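Local coordinates for Lmo0651 protein (Listeria monocytogenes serovar 1/2a, PDB 6EP3), which controls expression of the Agr system as a transcription factor of the GntR family, probably by binding specific DNA sequences, and mediates virulence, at residues I20-E33 with I59-D72. Numbering follows the deposited sequence.
Sequences IKNGELVPNEHLAE and IVSYHENSGAVLND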
loop_
_atom_site.group_PDB
_atom_site.type_symbol
_atom_site.label_atom_id
_atom_site.label_comp_id
_atom_site.label_asym_id
_atom_site.label_seq_id
_atom_site.Cartn_x
_atom_site.Cartn_y
_atom_site.Cartn_z
ATOM N N ILE B 20 -12.797 0.626 17.351
ATOM C CA ILE B 20 -12.976 0.007 16.048
ATOM C C ILE B 20 -12.901 -1.506 16.167
ATOM O O ILE B 20 -13.565 -2.227 15.413
ATOM C CB ILE B 20 -11.927 0.545 15.061
ATOM C CG1 ILE B 20 -11.916 2.076 15.077
ATOM C CG2 ILE B 20 -12.190 0.025 13.657
ATOM C CD1 ILE B 20 -13.275 2.704 14.866
ATOM N N LYS B 21 -12.128 -2.016 17.125
ATOM C CA LYS B 21 -11.910 -3.453 17.192
ATOM C C LYS B 21 -12.984 -4.170 18.000
ATOM O O LYS B 21 -13.490 -5.209 17.566
ATOM C CB LYS B 21 -10.520 -3.738 17.767
ATOM C CG LYS B 21 -9.401 -3.260 16.845
ATOM C CD LYS B 21 -8.002 -3.552 17.370
ATOM C CE LYS B 21 -7.994 -3.948 18.831
ATOM N NZ LYS B 21 -6.612 -4.280 19.274
ATOM N N ASN B 22 -13.357 -3.634 19.164
ATOM C CA ASN B 22 -14.402 -4.262 19.962
ATOM C C ASN B 22 -15.788 -4.108 19.347
ATOM O O ASN B 22 -16.721 -4.787 19.789
ATOM C CB ASN B 22 -14.382 -3.707 21.389
ATOM C CG ASN B 22 -14.722 -2.230 21.457
ATOM O OD1 ASN B 22 -14.971 -1.582 20.441
ATOM N ND2 ASN B 22 -14.719 -1.687 22.667
ATOM N N GLY B 23 -15.946 -3.239 18.355
ATOM C CA GLY B 23 -17.200 -3.095 17.649
ATOM C C GLY B 23 -18.110 -1.991 18.131
ATOM O O GLY B 23 -19.271 -1.943 17.705
ATOM N N GLU B 24 -17.626 -1.090 18.990
ATOM C CA GLU B 24 -18.469 0.020 19.414
ATOM C C GLU B 24 -18.702 1.015 18.286
ATOM O O GLU B 24 -19.665 1.788 18.347
ATOM C CB GLU B 24 -17.855 0.725 20.627
ATOM C CG GLU B 24 -17.834 -0.133 21.886
ATOM C CD GLU B 24 -16.973 0.451 22.990
ATOM O OE1 GLU B 24 -16.794 -0.229 24.023
ATOM O OE2 GLU B 24 -16.471 1.583 22.830
ATOM N N LEU B 25 -17.849 1.011 17.262
ATOM C CA LEU B 25 -18.079 1.760 16.033
ATOM C C LEU B 25 -18.138 0.762 14.887
ATOM O O LEU B 25 -17.151 0.071 14.613
ATOM C CB LEU B 25 -16.971 2.793 15.800
ATOM C CG LEU B 25 -16.682 3.750 16.956
ATOM C CD1 LEU B 25 -15.766 4.872 16.515
ATOM C CD2 LEU B 25 -17.990 4.334 17.485
ATOM N N VAL B 26 -19.291 0.685 14.229
ATOM C CA VAL B 26 -19.551 -0.309 13.189
ATOM C C VAL B 26 -19.084 0.292 11.865
ATOM O O VAL B 26 -19.074 1.524 11.724
ATOM C CB VAL B 26 -21.033 -0.725 13.177
ATOM C CG1 VAL B 26 -21.911 0.368 12.584
ATOM C CG2 VAL B 26 -21.237 -2.085 12.513
ATOM N N PRO B 27 -18.659 -0.510 10.887
ATOM C CA PRO B 27 -18.317 0.054 9.578
ATOM C C PRO B 27 -19.437 0.905 8.990
ATOM O O PRO B 27 -20.617 0.730 9.302
ATOM C CB PRO B 27 -18.056 -1.184 8.719
ATOM C CG PRO B 27 -17.530 -2.180 9.684
ATOM C CD PRO B 27 -18.233 -1.919 10.996
ATOM N N ASN B 28 -19.029 1.850 8.140
ATOM C CA ASN B 28 -19.876 2.824 7.453
ATOM C C ASN B 28 -20.537 3.817 8.397
ATOM O O ASN B 28 -21.421 4.567 7.972
ATOM C CB ASN B 28 -20.944 2.145 6.591
ATOM C CG ASN B 28 -20.349 1.189 5.585
ATOM O OD1 ASN B 28 -20.762 0.033 5.488
ATOM N ND2 ASN B 28 -19.364 1.665 4.831
ATOM N N GLU B 29 -20.130 3.856 9.662
ATOM C CA GLU B 29 -20.646 4.836 10.605
ATOM C C GLU B 29 -19.821 6.114 10.532
ATOM O O GLU B 29 -18.592 6.071 10.425
ATOM C CB GLU B 29 -20.633 4.271 12.026
ATOM C CG GLU B 29 -20.891 5.295 13.115
ATOM C CD GLU B 29 -20.755 4.709 14.504
ATOM O OE1 GLU B 29 -20.434 3.507 14.613
ATOM O OE2 GLU B 29 -20.971 5.449 15.487
ATOM N N HIS B 30 -20.508 7.254 10.572
ATOM C CA HIS B 30 -19.844 8.550 10.589
ATOM C C HIS B 30 -19.301 8.812 11.987
ATOM O O HIS B 30 -20.053 8.775 12.966
ATOM C CB HIS B 30 -20.814 9.653 10.170
ATOM C CG HIS B 30 -21.563 9.354 8.907
ATOM N ND1 HIS B 30 -22.642 8.497 8.866
ATOM C CD2 HIS B 30 -21.387 9.799 7.642
ATOM C CE1 HIS B 30 -23.098 8.426 7.628
ATOM N NE2 HIS B 30 -22.354 9.208 6.865
ATOM N N LEU B 31 -17.999 9.068 12.083
ATOM C CA LEU B 31 -17.374 9.311 13.377
ATOM C C LEU B 31 -17.867 10.633 13.954
ATOM O O LEU B 31 -17.714 11.688 13.330
ATOM C CB LEU B 31 -15.852 9.315 13.244
ATOM C CG LEU B 31 -15.153 7.989 12.923
ATOM C CD1 LEU B 31 -15.852 6.834 13.617
ATOM C CD2 LEU B 31 -15.053 7.739 11.426
ATOM N N ALA B 32 -18.465 10.574 15.143
ATOM C CA ALA B 32 -18.922 11.773 15.844
ATOM C C ALA B 32 -17.736 12.359 16.596
ATOM O O ALA B 32 -17.534 12.102 17.783
ATOM C CB ALA B 32 -20.075 11.443 16.784
ATOM N N GLU B 33 -16.946 13.171 15.886
ATOM C CA GLU B 33 -15.713 13.711 16.452
ATOM C C GLU B 33 -15.980 14.517 17.713
ATOM O O GLU B 33 -15.154 14.527 18.633
ATOM C CB GLU B 33 -14.993 14.560 15.405
ATOM C CG GLU B 33 -14.682 13.790 14.135
ATOM C CD GLU B 33 -13.778 14.550 13.188
ATOM O OE1 GLU B 33 -13.243 15.605 13.590
ATOM O OE2 GLU B 33 -13.597 14.082 12.043
ATOM N N ILE B 59 -8.095 2.833 7.380
ATOM C CA ILE B 59 -9.109 2.368 8.316
ATOM C C ILE B 59 -10.313 3.300 8.317
ATOM O O ILE B 59 -11.456 2.848 8.473
ATOM C CB ILE B 59 -8.491 2.226 9.719
ATOM C CG1 ILE B 59 -7.287 1.282 9.671
ATOM C CG2 ILE B 59 -9.528 1.760 10.733
ATOM C CD1 ILE B 59 -6.563 1.133 10.995
ATOM N N VAL B 60 -10.090 4.595 8.113
ATOM C CA VAL B 60 -11.158 5.580 8.063
ATOM C C VAL B 60 -11.094 6.274 6.714
ATOM O O VAL B 60 -10.004 6.538 6.192
ATOM C CB VAL B 60 -11.037 6.596 9.219
ATOM C CG1 VAL B 60 -11.900 7.830 8.963
ATOM C CG2 VAL B 60 -11.397 5.941 10.544
ATOM N N SER B 61 -12.264 6.555 6.143
ATOM C CA SER B 61 -12.387 7.269 4.880
ATOM C C SER B 61 -13.179 8.541 5.133
ATOM O O SER B 61 -14.292 8.483 5.667
ATOM C CB SER B 61 -13.077 6.412 3.813
ATOM O OG SER B 61 -12.201 5.428 3.298
ATOM N N TYR B 62 -12.603 9.684 4.766
ATOM C CA TYR B 62 -13.313 10.949 4.851
ATOM C C TYR B 62 -13.959 11.252 3.505
ATOM O O TYR B 62 -13.317 11.119 2.460
ATOM C CB TYR B 62 -12.375 12.085 5.259
ATOM C CG TYR B 62 -12.849 13.452 4.809
ATOM C CD1 TYR B 62 -12.406 14.013 3.614
ATOM C CD2 TYR B 62 -13.765 14.168 5.567
ATOM C CE1 TYR B 62 -12.848 15.258 3.202
ATOM C CE2 TYR B 62 -14.212 15.411 5.166
ATOM C CZ TYR B 62 -13.752 15.952 3.984
ATOM O OH TYR B 62 -14.196 17.190 3.578
ATOM N N HIS B 63 -15.222 11.667 3.545
ATOM C CA HIS B 63 -15.964 12.030 2.350
ATOM C C HIS B 63 -16.272 13.521 2.380
ATOM O O HIS B 63 -16.556 14.085 3.442
ATOM C CB HIS B 63 -17.263 11.228 2.259
ATOM C CG HIS B 63 -17.064 9.785 1.918
ATOM N ND1 HIS B 63 -18.070 8.850 2.028
ATOM C CD2 HIS B 63 -15.974 9.114 1.478
ATOM C CE1 HIS B 63 -17.609 7.666 1.668
ATOM N NE2 HIS B 63 -16.340 7.798 1.329
ATOM N N GLU B 64 -16.210 14.158 1.209
ATOM C CA GLU B 64 -16.527 15.579 1.125
ATOM C C GLU B 64 -17.974 15.866 1.502
ATOM O O GLU B 64 -18.301 17.007 1.848
ATOM C CB GLU B 64 -16.235 16.097 -0.287
ATOM C CG GLU B 64 -16.221 17.616 -0.421
ATOM C CD GLU B 64 -17.465 18.158 -1.103
ATOM O OE1 GLU B 64 -17.383 19.236 -1.729
ATOM O OE2 GLU B 64 -18.526 17.504 -1.016
ATOM N N ASN B 65 -18.842 14.855 1.469
ATOM C CA ASN B 65 -20.273 15.051 1.642
ATOM C C ASN B 65 -20.794 14.659 3.019
ATOM O O ASN B 65 -21.978 14.876 3.293
ATOM C CB ASN B 65 -21.042 14.259 0.575
ATOM C CG ASN B 65 -20.518 12.843 0.408
ATOM O OD1 ASN B 65 -19.309 12.617 0.369
ATOM N ND2 ASN B 65 -21.430 11.882 0.313
ATOM N N SER B 66 -19.959 14.098 3.894
ATOM C CA SER B 66 -20.469 13.599 5.166
ATOM C C SER B 66 -19.566 13.931 6.348
ATOM O O SER B 66 -20.047 14.351 7.404
ATOM C CB SER B 66 -20.673 12.084 5.094
ATOM O OG SER B 66 -19.628 11.462 4.366
ATOM N N GLY B 67 -18.259 13.748 6.179
ATOM C CA GLY B 67 -17.328 13.728 7.284
ATOM C C GLY B 67 -16.451 12.504 7.174
ATOM O O GLY B 67 -16.258 11.955 6.086
ATOM N N ALA B 68 -15.890 12.077 8.305
ATOM C CA ALA B 68 -15.059 10.883 8.322
ATOM C C ALA B 68 -15.944 9.665 8.553
ATOM O O ALA B 68 -16.771 9.652 9.471
ATOM C CB ALA B 68 -13.988 10.977 9.408
ATOM N N VAL B 69 -15.766 8.648 7.713
ATOM C CA VAL B 69 -16.531 7.410 7.783
ATOM C C VAL B 69 -15.564 6.263 8.036
ATOM O O VAL B 69 -14.427 6.271 7.554
ATOM C CB VAL B 69 -17.352 7.158 6.499
ATOM C CG1 VAL B 69 -18.444 6.129 6.756
ATOM C CG2 VAL B 69 -17.945 8.464 5.982
ATOM N N LEU B 70 -16.023 5.266 8.782
ATOM C CA LEU B 70 -15.191 4.127 9.145
ATOM C C LEU B 70 -15.429 2.994 8.156
ATOM O O LEU B 70 -16.578 2.679 7.826
ATOM C CB LEU B 70 -15.482 3.663 10.573
ATOM C CG LEU B 70 -14.866 2.311 10.941
ATOM C CD1 LEU B 70 -13.376 2.477 11.210
ATOM C CD2 LEU B 70 -15.568 1.711 12.148
ATOM N N ASN B 71 -14.344 2.395 7.680
ATOM C CA ASN B 71 -14.400 1.375 6.647
ATOM C C ASN B 71 -14.609 -0.009 7.255
ATOM O O ASN B 71 -14.497 -0.212 8.466
ATOM C CB ASN B 71 -13.126 1.397 5.802
ATOM C CG ASN B 71 -12.963 2.689 5.031
ATOM O OD1 ASN B 71 -13.936 3.259 4.539
ATOM N ND2 ASN B 71 -11.727 3.161 4.927
ATOM N N ASP B 72 -14.952 -0.963 6.391
ATOM C CA ASP B 72 -15.106 -2.362 6.781
ATOM C C ASP B 72 -13.710 -2.950 6.953
ATOM O O ASP B 72 -13.064 -3.343 5.980
ATOM C CB ASP B 72 -15.911 -3.130 5.742
ATOM C CG ASP B 72 -16.340 -4.502 6.231
ATOM O OD1 ASP B 72 -15.998 -4.864 7.377
ATOM O OD2 ASP B 72 -17.017 -5.220 5.466
#
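L70 holds the centre of this contact. Its chi1 of 168° turns CG away from the backbone N and carries both methyls to I20, which they meet tip to tip, L70 CD1 lying 3.7 Å from I20 CG2, while L70 CD2 also packs against the backbone oxygens of L25 and V26. Further along the strand, L31 pushes CD2 over the strand backbone, 3.2 Å from A68 O, and on to V60 CG1. Three backbone bonds fix the register: N28 N gives to L70 O, L70 N to E29 O, and L31 N to A68 O, the last at 2.9 Å. H30 runs alongside V69, and the edge of its ring, at CD2, comes 3.5 Å from S66 CB. A type II turn from V26 to E29 shapes the approach, and E29 OE1 reaches back to accept from V26 N. Strand 67-70 pairs in turn with strand 60-63; at the ends of the two segments, E33 is salt-bridged to R44 and D72 to R79. The linker after helix 8-21 thus bridges at H30 to the edge of the two-stranded antiparallel wing, as in the winged helix-turn-helix domain of GntR regulators.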